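Local coordinates for protein CAS3 Metal dependent phosphohydrolase (Methanocaldococcus jannaschii, PDB 3S4L) that cleaves single-stranded DNA in a magnesium-dependent manner, and single-stranded RNA without added cations, as the HD nuclease of CRISPR interference, at residues D56-I61 with K105-K110; K70-Y75 with D153-D158; Y98-L103 with N111-G116. One frame throughout, in Å; residues are numbered along the deposited sequence.

Interaction 1: D56-I61 with K105-K110; sequences DEFMKI and KKFGDK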
ATOM      1  N   ASP A  56      13.888   1.135  -7.855  1.00 36.78           N
ATOM      2  CA  ASP A  56      13.713  -0.294  -7.656  1.00 33.58           C
ATOM      3  C   ASP A  56      13.305  -0.579  -6.209  1.00 31.80           C
ATOM      4  O   ASP A  56      12.309  -1.264  -5.944  1.00 34.89           O
ATOM      5  CB  ASP A  56      15.033  -1.017  -8.027  1.00 41.43           C
ATOM      6  CG  ASP A  56      14.890  -2.536  -8.088  1.00 41.04           C
ATOM      7  OD1 ASP A  56      13.753  -3.043  -8.011  1.00 44.92           O
ATOM      8  OD2 ASP A  56      15.919  -3.229  -8.232  1.00 45.02           O
ATOM      9  N   GLU A  57      14.089  -0.058  -5.268  1.00 36.57           N
ATOM     10  CA  GLU A  57      13.775  -0.186  -3.847  1.00 37.68           C
ATOM     11  C   GLU A  57      12.373   0.326  -3.561  1.00 36.85           C
ATOM     12  O   GLU A  57      11.622  -0.294  -2.812  1.00 42.53           O
ATOM     13  CB  GLU A  57      14.772   0.606  -3.004  1.00 43.21           C
ATOM     14  CG  GLU A  57      16.204   0.163  -3.156  1.00 60.54           C
ATOM     15  CD  GLU A  57      17.179   1.180  -2.596  1.00 72.76           C
ATOM     16  OE1 GLU A  57      16.822   1.860  -1.607  1.00 74.67           O
ATOM     17  OE2 GLU A  57      18.296   1.308  -3.151  1.00 79.60           O
ATOM     18  N   PHE A  58      12.047   1.480  -4.137  1.00 30.94           N
ATOM     19  CA  PHE A  58      10.740   2.101  -3.940  1.00 31.05           C
ATOM     20  C   PHE A  58       9.639   1.145  -4.401  1.00 32.66           C
ATOM     21  O   PHE A  58       8.680   0.903  -3.671  1.00 28.82           O
ATOM     22  CB  PHE A  58      10.687   3.462  -4.663  1.00 25.96           C
ATOM     23  CG  PHE A  58       9.305   4.054  -4.791  1.00 28.87           C
ATOM     24  CD1 PHE A  58       8.706   4.704  -3.718  1.00 25.12           C
ATOM     25  CD2 PHE A  58       8.614   3.987  -5.997  1.00 33.53           C
ATOM     26  CE1 PHE A  58       7.434   5.270  -3.836  1.00 23.13           C
ATOM     27  CE2 PHE A  58       7.333   4.541  -6.126  1.00 35.14           C
ATOM     28  CZ  PHE A  58       6.744   5.194  -5.041  1.00 26.51           C
ATOM     29  N   MET A  59       9.802   0.568  -5.589  1.00 34.22           N
ATOM     30  CA  MET A  59       8.811  -0.366  -6.123  1.00 34.62           C
ATOM     31  C   MET A  59       8.671  -1.620  -5.263  1.00 36.93           C
ATOM     32  O   MET A  59       7.554  -2.097  -5.047  1.00 29.87           O
ATOM     33  CB  MET A  59       9.137  -0.749  -7.565  1.00 32.80           C
ATOM     34  CG  MET A  59       8.888   0.387  -8.550  1.00 34.34           C
ATOM     35  SD  MET A  59       7.179   1.009  -8.438  1.00 37.20           S
ATOM     36  CE  MET A  59       6.304  -0.506  -8.812  1.00 25.84           C
ATOM     37  N   LYS A  60       9.795  -2.148  -4.778  1.00 38.29           N
ATOM     38  CA  LYS A  60       9.778  -3.316  -3.907  1.00 37.60           C
ATOM     39  C   LYS A  60       8.972  -3.066  -2.634  1.00 35.96           C
ATOM     40  O   LYS A  60       8.381  -3.981  -2.063  1.00 39.49           O
ATOM     41  CB  LYS A  60      11.194  -3.717  -3.499  1.00 38.68           C
ATOM     42  CG  LYS A  60      12.040  -4.402  -4.567  1.00 46.51           C
ATOM     43  CD  LYS A  60      13.390  -4.782  -3.965  1.00 46.89           C
ATOM     44  CE  LYS A  60      14.502  -4.782  -4.987  1.00 61.52           C
ATOM     45  NZ  LYS A  60      15.824  -4.890  -4.316  1.00 69.01           N
ATOM     46  N   ILE A  61       8.978  -1.831  -2.162  1.00 30.74           N
ATOM     47  CA  ILE A  61       8.239  -1.541  -0.947  1.00 36.52           C
ATOM     48  C   ILE A  61       6.733  -1.533  -1.216  1.00 30.01           C
ATOM     49  O   ILE A  61       5.960  -2.090  -0.438  1.00 35.03           O
ATOM     50  CB  ILE A  61       8.705  -0.241  -0.282  1.00 36.80           C
ATOM     51  CG1 ILE A  61      10.119  -0.427   0.236  1.00 32.40           C
ATOM     52  CG2 ILE A  61       7.788   0.114   0.869  1.00 40.04           C
ATOM     53  CD1 ILE A  61      10.787   0.847   0.672  1.00 37.16           C
ATOM     54  N   LYS A 105      10.195   7.271   6.092  1.00 33.14           N
ATOM     55  CA  LYS A 105      11.417   6.895   6.811  1.00 45.58           C
ATOM     56  C   LYS A 105      12.556   6.557   5.844  1.00 42.82           C
ATOM     57  O   LYS A 105      13.641   7.124   5.920  1.00 46.14           O
ATOM     58  CB  LYS A 105      11.161   5.703   7.730  1.00 49.48           C
ATOM     59  CG  LYS A 105      12.329   5.384   8.632  1.00 56.20           C
ATOM     60  CD  LYS A 105      12.408   6.363   9.779  1.00 66.64           C
ATOM     61  CE  LYS A 105      13.740   6.246  10.519  1.00 76.37           C
ATOM     62  NZ  LYS A 105      14.306   4.862  10.469  1.00 76.70           N
ATOM     63  N   LYS A 106      12.284   5.644   4.921  1.00 42.95           N
ATOM     64  CA  LYS A 106      13.302   5.129   4.008  1.00 47.22           C
ATOM     65  C   LYS A 106      13.882   6.191   3.074  1.00 46.96           C
ATOM     66  O   LYS A 106      15.082   6.184   2.806  1.00 55.11           O
ATOM     67  CB  LYS A 106      12.753   3.938   3.199  1.00 49.23           C
ATOM     68  CG  LYS A 106      13.698   3.415   2.112  1.00 58.14           C
ATOM     69  CD  LYS A 106      14.822   2.551   2.688  1.00 72.60           C
ATOM     70  CE  LYS A 106      16.200   2.956   2.139  1.00 78.08           C
ATOM     71  NZ  LYS A 106      17.315   2.124   2.693  1.00 77.45           N
ATOM     72  N   PHE A 107      13.050   7.105   2.582  1.00 38.26           N
ATOM     73  CA  PHE A 107      13.516   8.057   1.579  1.00 38.56           C
ATOM     74  C   PHE A 107      13.508   9.538   1.988  1.00 43.90           C
ATOM     75  O   PHE A 107      14.038  10.374   1.259  1.00 47.82           O
ATOM     76  CB  PHE A 107      12.715   7.909   0.288  1.00 38.58           C
ATOM     77  CG  PHE A 107      12.825   6.554  -0.361  1.00 44.27           C
ATOM     78  CD1 PHE A 107      13.941   6.214  -1.122  1.00 45.06           C
ATOM     79  CD2 PHE A 107      11.788   5.633  -0.253  1.00 39.70           C
ATOM     80  CE1 PHE A 107      14.029   4.969  -1.743  1.00 43.13           C
ATOM     81  CE2 PHE A 107      11.873   4.381  -0.875  1.00 39.38           C
ATOM     82  CZ  PHE A 107      12.990   4.055  -1.620  1.00 39.42           C
ATOM     83  N   GLY A 108      12.899   9.866   3.127  1.00 41.16           N
ATOM     84  CA  GLY A 108      12.799  11.251   3.571  1.00 40.78           C
ATOM     85  C   GLY A 108      12.256  12.262   2.559  1.00 46.45           C
ATOM     86  O   GLY A 108      12.747  13.397   2.494  1.00 51.41           O
ATOM     87  N   ASP A 109      11.252  11.860   1.773  1.00 42.77           N
ATOM     88  CA  ASP A 109      10.631  12.727   0.753  1.00 39.50           C
ATOM     89  C   ASP A 109       9.105  12.638   0.846  1.00 44.89           C
ATOM     90  O   ASP A 109       8.496  11.696   0.330  1.00 47.41           O
ATOM     91  CB  ASP A 109      11.115  12.338  -0.667  1.00 32.30           C
ATOM     92  CG  ASP A 109      10.489  13.213  -1.778  1.00 36.98           C
ATOM     93  OD1 ASP A 109       9.298  13.573  -1.670  1.00 39.58           O
ATOM     94  OD2 ASP A 109      11.187  13.547  -2.761  1.00 42.21           O
ATOM     95  N   LYS A 110       8.488  13.609   1.512  1.00 45.04           N
ATOM     96  CA  LYS A 110       7.036  13.590   1.721  1.00 44.46           C
ATOM     97  C   LYS A 110       6.219  13.371   0.439  1.00 40.43           C
ATOM     98  O   LYS A 110       5.206  12.681   0.465  1.00 35.73           O
ATOM     99  CB  LYS A 110       6.550  14.863   2.431  1.00 51.24           C
ATOM    100  CG  LYS A 110       6.791  14.907   3.942  1.00 60.69           C
ATOM    101  CD  LYS A 110       6.181  16.164   4.618  1.00 67.38           C
ATOM    102  CE  LYS A 110       7.186  17.322   4.714  1.00 71.14           C
ATOM    103  NZ  LYS A 110       6.943  18.257   5.881  1.00 70.59           N
TER
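In the all-helical HD-domain fold, Phe107 at the C-terminal end of helix 91-107 points the CZ end of its ring at Glu57, Phe58 and Ile61 on one side of helix 52-65. The ring is the centre of the contact and brings its far end forward: Phe107 CZ lies 3.7 Å from the backbone N of Phe58 and 3.9 Å from Phe58 CB. Because chi1 of Phe107 is -61°, CG stands anti to the carbonyl carbon and the ring reaches across to the other helix. The two phenylalanine rings are not stacked; Phe107 CE2 comes to the edge of the Phe58 ring, near its plane. From the next turn of helix 52-65, Ile61 sends its terminal methyl CD1 to within 4.0 Å of Phe107 CE2, and the two side chains run alongside each other, pointing opposite ways. The same methyl meets the aliphatic stem of Lys106, with CG 4.1 Å from Ile61 CD1. Glu57 adds its CB at the edge of the Phe107 ring, 4.1 Å from CZ. The Glu57 and Lys106 side chains cross at about a right angle. Glu57 OE1 remains 4.3 Å from Lys106 NZ, a favourable pairing of charges too long for a salt bridge. No hydrogen bond links the segments, so apolar packing carries the contact. Gly108, with positive phi, ends helix 91-107, and Asp109 N-caps helix 110-121 by bonding Leu112 N through OD1. Leu112 of that helix packs on both phenylalanines, while Met59 and Lys60, away from this contact, meet Trp28 of helix 17-31.

Interaction 2: K70-Y75 with D153-D158; sequences KASKIY and DGMIED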
ATOM      1  N   LYS A  70      -4.018  -6.535   4.837  1.00 30.55           N
ATOM      2  CA  LYS A  70      -4.589  -7.857   5.080  1.00 31.57           C
ATOM      3  C   LYS A  70      -4.218  -8.404   6.462  1.00 31.52           C
ATOM      4  O   LYS A  70      -4.883  -9.306   6.981  1.00 31.40           O
ATOM      5  CB  LYS A  70      -4.191  -8.852   3.983  1.00 30.08           C
ATOM      6  CG  LYS A  70      -4.874  -8.622   2.629  1.00 32.72           C
ATOM      7  CD  LYS A  70      -4.409  -9.676   1.584  1.00 37.99           C
ATOM      8  CE  LYS A  70      -5.063  -9.488   0.211  1.00 38.20           C
ATOM      9  NZ  LYS A  70      -4.882 -10.708  -0.661  1.00 45.15           N
ATOM     10  N   ALA A  71      -3.147  -7.888   7.054  1.00 27.18           N
ATOM     11  CA  ALA A  71      -2.801  -8.333   8.398  1.00 31.46           C
ATOM     12  C   ALA A  71      -3.710  -7.702   9.463  1.00 33.47           C
ATOM     13  O   ALA A  71      -3.440  -7.837  10.652  1.00 40.40           O
ATOM     14  CB  ALA A  71      -1.325  -8.077   8.714  1.00 26.81           C
ATOM     15  N   SER A  72      -4.781  -7.025   9.033  1.00 31.87           N
ATOM     16  CA  SER A  72      -5.836  -6.571   9.966  1.00 29.33           C
ATOM     17  C   SER A  72      -6.552  -7.792  10.514  1.00 31.72           C
ATOM     18  O   SER A  72      -6.848  -8.720   9.757  1.00 33.42           O
ATOM     19  CB  SER A  72      -6.867  -5.686   9.254  1.00 30.73           C
ATOM     20  OG  SER A  72      -6.272  -4.524   8.690  1.00 37.45           O
ATOM     21  N   LYS A  73      -6.834  -7.808  11.816  1.00 30.65           N
ATOM     22  CA  LYS A  73      -7.522  -8.948  12.412  1.00 29.00           C
ATOM     23  C   LYS A  73      -8.812  -9.320  11.679  1.00 32.63           C
ATOM     24  O   LYS A  73      -9.082 -10.499  11.443  1.00 33.58           O
ATOM     25  CB  LYS A  73      -7.758  -8.729  13.904  1.00 30.24           C
ATOM     26  CG  LYS A  73      -6.449  -8.630  14.655  1.00 42.82           C
ATOM     27  CD  LYS A  73      -6.635  -8.800  16.130  1.00 44.75           C
ATOM     28  CE  LYS A  73      -6.841  -7.464  16.804  1.00 54.45           C
ATOM     29  NZ  LYS A  73      -7.068  -7.641  18.280  1.00 61.07           N
ATOM     30  N   ILE A  74      -9.581  -8.307  11.301  1.00 29.17           N
ATOM     31  CA  ILE A  74     -10.831  -8.489  10.568  1.00 34.69           C
ATOM     32  C   ILE A  74     -10.569  -9.195   9.218  1.00 31.39           C
ATOM     33  O   ILE A  74     -11.232 -10.178   8.864  1.00 35.87           O
ATOM     34  CB  ILE A  74     -11.520  -7.109  10.358  1.00 39.17           C
ATOM     35  CG1 ILE A  74     -12.712  -7.201   9.411  1.00 41.40           C
ATOM     36  CG2 ILE A  74     -10.531  -6.117   9.773  1.00 43.10           C
ATOM     37  CD1 ILE A  74     -13.866  -8.028   9.938  1.00 44.83           C
ATOM     38  N   TYR A  75      -9.596  -8.708   8.462  1.00 30.35           N
ATOM     39  CA  TYR A  75      -9.318  -9.345   7.180  1.00 27.68           C
ATOM     40  C   TYR A  75      -8.936 -10.823   7.379  1.00 30.55           C
ATOM     41  O   TYR A  75      -9.426 -11.716   6.676  1.00 29.60           O
ATOM     42  CB  TYR A  75      -8.251  -8.580   6.364  1.00 22.19           C
ATOM     43  CG  TYR A  75      -8.336  -8.963   4.899  1.00 29.95           C
ATOM     44  CD1 TYR A  75      -7.773 -10.159   4.428  1.00 35.02           C
ATOM     45  CD2 TYR A  75      -9.039  -8.173   3.994  1.00 28.55           C
ATOM     46  CE1 TYR A  75      -7.891 -10.539   3.078  1.00 34.72           C
ATOM     47  CE2 TYR A  75      -9.165  -8.539   2.655  1.00 24.57           C
ATOM     48  CZ  TYR A  75      -8.594  -9.725   2.201  1.00 36.40           C
ATOM     49  OH  TYR A  75      -8.712 -10.087   0.871  1.00 41.73           O
ATOM     50  N   ASP A 153     -10.321  -3.323  13.400  1.00 40.42           N
ATOM     51  CA  ASP A 153     -10.124  -3.632  14.815  1.00 40.45           C
ATOM     52  C   ASP A 153      -8.688  -4.058  15.099  1.00 42.75           C
ATOM     53  O   ASP A 153      -8.448  -5.003  15.858  1.00 46.23           O
ATOM     54  CB  ASP A 153     -11.082  -4.738  15.250  1.00 47.69           C
ATOM     55  CG  ASP A 153     -10.902  -6.024  14.446  1.00 54.04           C
ATOM     56  OD1 ASP A 153     -10.355  -5.980  13.313  1.00 53.57           O
ATOM     57  OD2 ASP A 153     -11.319  -7.079  14.959  1.00 56.30           O
ATOM     58  N   GLY A 154      -7.736  -3.364  14.474  1.00 38.02           N
ATOM     59  CA  GLY A 154      -6.324  -3.561  14.758  1.00 39.88           C
ATOM     60  C   GLY A 154      -5.633  -4.629  13.919  1.00 37.90           C
ATOM     61  O   GLY A 154      -6.272  -5.471  13.288  1.00 41.27           O
ATOM     62  N   MET A 155      -4.308  -4.590  13.922  1.00 34.60           N
ATOM     63  CA  MET A 155      -3.505  -5.597  13.251  1.00 37.80           C
ATOM     64  C   MET A 155      -3.417  -6.860  14.101  1.00 41.59           C
ATOM     65  O   MET A 155      -3.716  -6.830  15.298  1.00 45.10           O
ATOM     66  CB  MET A 155      -2.106  -5.033  12.954  1.00 30.06           C
ATOM     67  CG  MET A 155      -2.149  -3.668  12.278  1.00 27.64           C
ATOM     68  SD  MET A 155      -3.247  -3.666  10.835  1.00 33.82           S
ATOM     69  CE  MET A 155      -2.125  -4.345   9.583  1.00 32.11           C
ATOM     70  N   ILE A 156      -3.018  -7.966  13.474  1.00 33.73           N
ATOM     71  CA  ILE A 156      -2.786  -9.211  14.197  1.00 38.54           C
ATOM     72  C   ILE A 156      -1.665  -9.026  15.235  1.00 48.54           C
ATOM     73  O   ILE A 156      -0.954  -8.028  15.214  1.00 45.20           O
ATOM     74  CB  ILE A 156      -2.474 -10.401  13.235  1.00 46.39           C
ATOM     75  CG1 ILE A 156      -1.438 -10.008  12.185  1.00 47.56           C
ATOM     76  CG2 ILE A 156      -3.723 -10.863  12.517  1.00 45.06           C
ATOM     77  CD1 ILE A 156      -0.013 -10.154  12.648  1.00 46.99           C
ATOM     78  N   GLU A 157      -1.527  -9.981  16.150  1.00 62.19           N
ATOM     79  CA  GLU A 157      -0.521  -9.916  17.206  1.00 68.82           C
ATOM     80  C   GLU A 157       0.907  -9.950  16.652  1.00 66.63           C
ATOM     81  O   GLU A 157       1.779  -9.202  17.105  1.00 66.73           O
ATOM     82  CB  GLU A 157      -0.729 -11.080  18.185  1.00 77.49           C
ATOM     83  CG  GLU A 157       0.202 -11.067  19.379  1.00 86.48           C
ATOM     84  CD  GLU A 157       0.326 -12.430  20.037  1.00 95.80           C
ATOM     85  OE1 GLU A 157      -0.659 -12.893  20.661  1.00 96.31           O
ATOM     86  OE2 GLU A 157       1.416 -13.041  19.925  1.00 99.85           O
ATOM     87  N   ASP A 158       1.139 -10.822  15.673  1.00 64.05           N
ATOM     88  CA  ASP A 158       2.465 -10.989  15.083  1.00 71.77           C
ATOM     89  C   ASP A 158       2.937  -9.762  14.294  1.00 69.29           C
ATOM     90  O   ASP A 158       4.053  -9.752  13.785  1.00 76.30           O
ATOM     91  CB  ASP A 158       2.495 -12.208  14.137  1.00 80.03           C
ATOM     92  CG  ASP A 158       2.194 -13.529  14.841  1.00 90.45           C
ATOM     93  OD1 ASP A 158       2.190 -13.577  16.094  1.00 91.19           O
ATOM     94  OD2 ASP A 158       1.971 -14.536  14.129  1.00 93.59           O
TER
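Lys73 lies along the backbone of Asp153-Ile156 and touches it with nearly every carbon of its chain. Its CB sits 3.6 Å from Gly154 O; CG, next along, is 3.3 Å from Met155 O and also approaches Ile156 CG2. CD stays by Met155 O. A bend at chi3 (-92°) then turns CE toward Asp153 O, 3.1 Å away, while NZ ends beyond hydrogen-bonding distance of that carbonyl. The backbones beneath are joined by two hydrogen bonds flanking a single antiparallel beta bridge, in which Ser72 and Met155 are a non-hydrogen-bonded pair. Lys73 N gives a nearly straight bond to Gly154 O (2.8 Å, 171°), lying in the carbonyl plane, and Ile156 N bonds Ala71 O at 2.9 Å, almost in line with the carbonyl. Asp153 OD1 adds a weak, bent bond from Ile74 N (3.2 Å, 124°) and rests against Ile74 CB; Asp153 OD2 forms a salt bridge with Arg77. From the bridge itself, Met155 folds back through chi2 and chi3, bringing CE to 3.9 Å from Ala71 CB and SD beside Ser72 OG. Ile156 CG1 meets the same alanine methyl. Although Ser72 occupies the N-cap position of helix 73-80, its hydroxyl does not cap the helix but bonds Gly69 O. The arrangement is an isolated beta bridge at the start of a helix, in an otherwise helical HD domain: it ties the link between helices 142-149 and 159-167 to the chain just after metal ligand Asp67, with the side chain of Ser72 about 6 Å from that of His91, another metal ligand.

Interaction 3: Y98-L103 with N111-G116; sequences YTYHIL and NLAFIG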
ATOM      1  N   TYR A  98       0.425   2.462   6.454  1.00 31.43           N
ATOM      2  CA  TYR A  98       1.759   1.955   6.780  1.00 31.28           C
ATOM      3  C   TYR A  98       2.779   2.244   5.669  1.00 30.53           C
ATOM      4  O   TYR A  98       3.965   2.484   5.931  1.00 26.77           O
ATOM      5  CB  TYR A  98       1.730   0.466   7.110  1.00 31.09           C
ATOM      6  CG  TYR A  98       1.135   0.199   8.452  1.00 28.57           C
ATOM      7  CD1 TYR A  98       1.848   0.486   9.612  1.00 25.96           C
ATOM      8  CD2 TYR A  98      -0.153  -0.323   8.569  1.00 25.64           C
ATOM      9  CE1 TYR A  98       1.288   0.263  10.866  1.00 28.66           C
ATOM     10  CE2 TYR A  98      -0.713  -0.572   9.818  1.00 25.74           C
ATOM     11  CZ  TYR A  98       0.009  -0.270  10.952  1.00 27.08           C
ATOM     12  OH  TYR A  98      -0.547  -0.514  12.167  1.00 33.05           O
ATOM     13  N   THR A  99       2.309   2.217   4.430  1.00 25.19           N
ATOM     14  CA  THR A  99       3.190   2.457   3.298  1.00 27.01           C
ATOM     15  C   THR A  99       3.746   3.856   3.406  1.00 31.48           C
ATOM     16  O   THR A  99       4.942   4.083   3.224  1.00 30.63           O
ATOM     17  CB  THR A  99       2.455   2.284   1.960  1.00 25.15           C
ATOM     18  OG1 THR A  99       2.075   0.910   1.810  1.00 28.74           O
ATOM     19  CG2 THR A  99       3.350   2.699   0.797  1.00 22.29           C
ATOM     20  N   TYR A 100       2.873   4.802   3.713  1.00 27.86           N
ATOM     21  CA  TYR A 100       3.298   6.179   3.785  1.00 23.61           C
ATOM     22  C   TYR A 100       4.410   6.360   4.820  1.00 26.65           C
ATOM     23  O   TYR A 100       5.450   6.956   4.526  1.00 29.79           O
ATOM     24  CB  TYR A 100       2.126   7.096   4.120  1.00 22.39           C
ATOM     25  CG  TYR A 100       2.596   8.513   4.300  1.00 23.05           C
ATOM     26  CD1 TYR A 100       2.927   9.005   5.557  1.00 22.81           C
ATOM     27  CD2 TYR A 100       2.743   9.351   3.206  1.00 27.59           C
ATOM     28  CE1 TYR A 100       3.379  10.327   5.721  1.00 28.75           C
ATOM     29  CE2 TYR A 100       3.193  10.658   3.352  1.00 34.53           C
ATOM     30  CZ  TYR A 100       3.507  11.140   4.611  1.00 35.28           C
ATOM     31  OH  TYR A 100       3.945  12.438   4.747  1.00 40.35           O
ATOM     32  N   HIS A 101       4.193   5.882   6.042  1.00 26.38           N
ATOM     33  CA  HIS A 101       5.184   6.143   7.097  1.00 34.41           C
ATOM     34  C   HIS A 101       6.501   5.436   6.814  1.00 35.17           C
ATOM     35  O   HIS A 101       7.575   5.982   7.037  1.00 39.87           O
ATOM     36  CB  HIS A 101       4.653   5.796   8.490  1.00 33.43           C
ATOM     37  CG  HIS A 101       3.546   6.690   8.926  1.00 36.99           C
ATOM     38  ND1 HIS A 101       3.755   8.004   9.287  1.00 41.49           N
ATOM     39  CD2 HIS A 101       2.210   6.483   9.008  1.00 38.62           C
ATOM     40  CE1 HIS A 101       2.595   8.560   9.593  1.00 41.33           C
ATOM     41  NE2 HIS A 101       1.643   7.658   9.431  1.00 39.82           N
ATOM     42  N   ILE A 102       6.406   4.227   6.287  1.00 34.16           N
ATOM     43  CA  ILE A 102       7.600   3.490   5.940  1.00 33.60           C
ATOM     44  C   ILE A 102       8.348   4.164   4.779  1.00 37.89           C
ATOM     45  O   ILE A 102       9.565   4.275   4.837  1.00 29.94           O
ATOM     46  CB  ILE A 102       7.293   2.013   5.687  1.00 30.95           C
ATOM     47  CG1 ILE A 102       7.065   1.330   7.038  1.00 31.75           C
ATOM     48  CG2 ILE A 102       8.459   1.338   4.941  1.00 30.38           C
ATOM     49  CD1 ILE A 102       6.052   0.240   7.000  1.00 31.71           C
ATOM     50  N   LEU A 103       7.640   4.663   3.763  1.00 39.06           N
ATOM     51  CA  LEU A 103       8.318   5.372   2.672  1.00 36.03           C
ATOM     52  C   LEU A 103       9.004   6.642   3.162  1.00 39.54           C
ATOM     53  O   LEU A 103      10.113   6.968   2.734  1.00 41.47           O
ATOM     54  CB  LEU A 103       7.360   5.696   1.524  1.00 33.71           C
ATOM     55  CG  LEU A 103       6.887   4.519   0.661  1.00 28.15           C
ATOM     56  CD1 LEU A 103       5.829   5.005  -0.345  1.00 24.64           C
ATOM     57  CD2 LEU A 103       8.084   3.872  -0.049  1.00 20.69           C
ATOM     58  N   ASN A 111       6.635  13.964  -0.679  1.00 40.68           N
ATOM     59  CA  ASN A 111       5.893  13.766  -1.923  1.00 39.83           C
ATOM     60  C   ASN A 111       5.972  12.312  -2.431  1.00 38.50           C
ATOM     61  O   ASN A 111       4.968  11.740  -2.864  1.00 40.82           O
ATOM     62  CB  ASN A 111       6.314  14.771  -3.004  1.00 42.72           C
ATOM     63  CG  ASN A 111       5.894  16.199  -2.674  1.00 50.35           C
ATOM     64  OD1 ASN A 111       5.344  16.464  -1.607  1.00 50.25           O
ATOM     65  ND2 ASN A 111       6.171  17.128  -3.588  1.00 54.74           N
ATOM     66  N   LEU A 112       7.157  11.713  -2.363  1.00 33.03           N
ATOM     67  CA  LEU A 112       7.331  10.319  -2.771  1.00 38.31           C
ATOM     68  C   LEU A 112       6.472   9.387  -1.907  1.00 35.55           C
ATOM     69  O   LEU A 112       5.748   8.527  -2.425  1.00 29.73           O
ATOM     70  CB  LEU A 112       8.812   9.917  -2.712  1.00 38.12           C
ATOM     71  CG  LEU A 112       9.188   8.505  -3.169  1.00 38.65           C
ATOM     72  CD1 LEU A 112       8.820   8.276  -4.642  1.00 37.62           C
ATOM     73  CD2 LEU A 112      10.673   8.271  -2.944  1.00 33.46           C
ATOM     74  N   ALA A 113       6.538   9.571  -0.591  1.00 33.27           N
ATOM     75  CA  ALA A 113       5.743   8.766   0.343  1.00 31.52           C
ATOM     76  C   ALA A 113       4.238   8.945   0.090  1.00 32.96           C
ATOM     77  O   ALA A 113       3.457   7.981   0.096  1.00 32.24           O
ATOM     78  CB  ALA A 113       6.092   9.147   1.767  1.00 27.31           C
ATOM     79  N   PHE A 114       3.825  10.186  -0.142  1.00 33.78           N
ATOM     80  CA  PHE A 114       2.434  10.430  -0.479  1.00 35.39           C
ATOM     81  C   PHE A 114       2.057   9.674  -1.745  1.00 32.95           C
ATOM     82  O   PHE A 114       1.057   8.955  -1.778  1.00 30.55           O
ATOM     83  CB  PHE A 114       2.147  11.924  -0.660  1.00 40.72           C
ATOM     84  CG  PHE A 114       0.749  12.215  -1.164  1.00 41.63           C
ATOM     85  CD1 PHE A 114       0.515  12.451  -2.516  1.00 43.70           C
ATOM     86  CD2 PHE A 114      -0.329  12.243  -0.292  1.00 42.23           C
ATOM     87  CE1 PHE A 114      -0.781  12.723  -2.985  1.00 43.52           C
ATOM     88  CE2 PHE A 114      -1.621  12.504  -0.753  1.00 43.64           C
ATOM     89  CZ  PHE A 114      -1.843  12.743  -2.099  1.00 41.64           C
ATOM     90  N   ILE A 115       2.852   9.832  -2.800  1.00 30.44           N
ATOM     91  CA  ILE A 115       2.478   9.227  -4.070  1.00 34.98           C
ATOM     92  C   ILE A 115       2.494   7.700  -3.992  1.00 32.94           C
ATOM     93  O   ILE A 115       1.700   7.025  -4.641  1.00 28.15           O
ATOM     94  CB  ILE A 115       3.386   9.652  -5.207  1.00 40.45           C
ATOM     95  CG1 ILE A 115       2.892   9.023  -6.482  1.00 41.32           C
ATOM     96  CG2 ILE A 115       4.769   9.095  -5.016  1.00 46.59           C
ATOM     97  CD1 ILE A 115       3.945   8.953  -7.517  1.00 51.93           C
ATOM     98  N   GLY A 116       3.417   7.153  -3.208  1.00 29.18           N
ATOM     99  CA  GLY A 116       3.467   5.711  -3.023  1.00 23.16           C
ATOM    100  C   GLY A 116       2.241   5.248  -2.262  1.00 29.89           C
ATOM    101  O   GLY A 116       1.599   4.284  -2.657  1.00 26.73           O
TER
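Segments 98-103 and 111-116 run nearly antiparallel, 156° between their directions, with axes 8.1 Å apart at closest approach. They form a helical hairpin of the HD domain, helices 91-107 and 110-121 joined by a short turn. Ala113 and Gly116, the small residues on helix 110-121, let it come close: the CA atoms of Leu103 and Ala113 are 4.9 Å apart, and Gly116 offers bare backbone one turn further on. Leu103 packs on both of these small residues. Its CB lies 3.7 Å from Ala113 CB, and with CG anti to the carbonyl carbon (chi1 -71°) its CD1 branch reaches over Gly116, 3.6 Å from CA. Thr99, one turn back along its helix, presents CG2 to the carbonyl carbon of Gly116 at 4.1 Å, while its OG1 turns to Ser95 O within its own helix. Tyr100 leans in alongside Ala113: CE2 lies 3.6 Å from Ala113 CB, and the backbone N and CA of Phe114 come up at the ring edge. No hydrogen bond crosses between the helices, leaving methyls, methylenes and ring carbons in contact with each other and with backbone. Leu65 of helix 52-65 touches Thr99, and Phe187 meets the Tyr100 ring. The methyl of Ala113 sits between Leu103 and Tyr100, and CB is also 3.6 Å from the carbonyl oxygen of Tyr100.

In the fold
Interactions 1 and 3 form one continuous patch, with centres about 7 Å apart, and share helix 91-107. Phe58 joins them, its CE1 3.4 Å from Leu112 CD1 and its CD1 3.8 Å from Leu103 CD2. Interaction 2 lies apart, its centre about 24 Å from that of interaction 1 and about 21 Å from that of interaction 3, but Met155 CG meets Tyr98 OH of interaction 3 at 3.5 Å. Asp67, His91, His123 and His124 hold calcium here and bind the catalytic magnesium. Between side chains, Ala71 is about 9 Å from Asp67 and Thr99 about 8 Å from His123; interaction 1 is more remote, Phe58 being about 12 Å from His123.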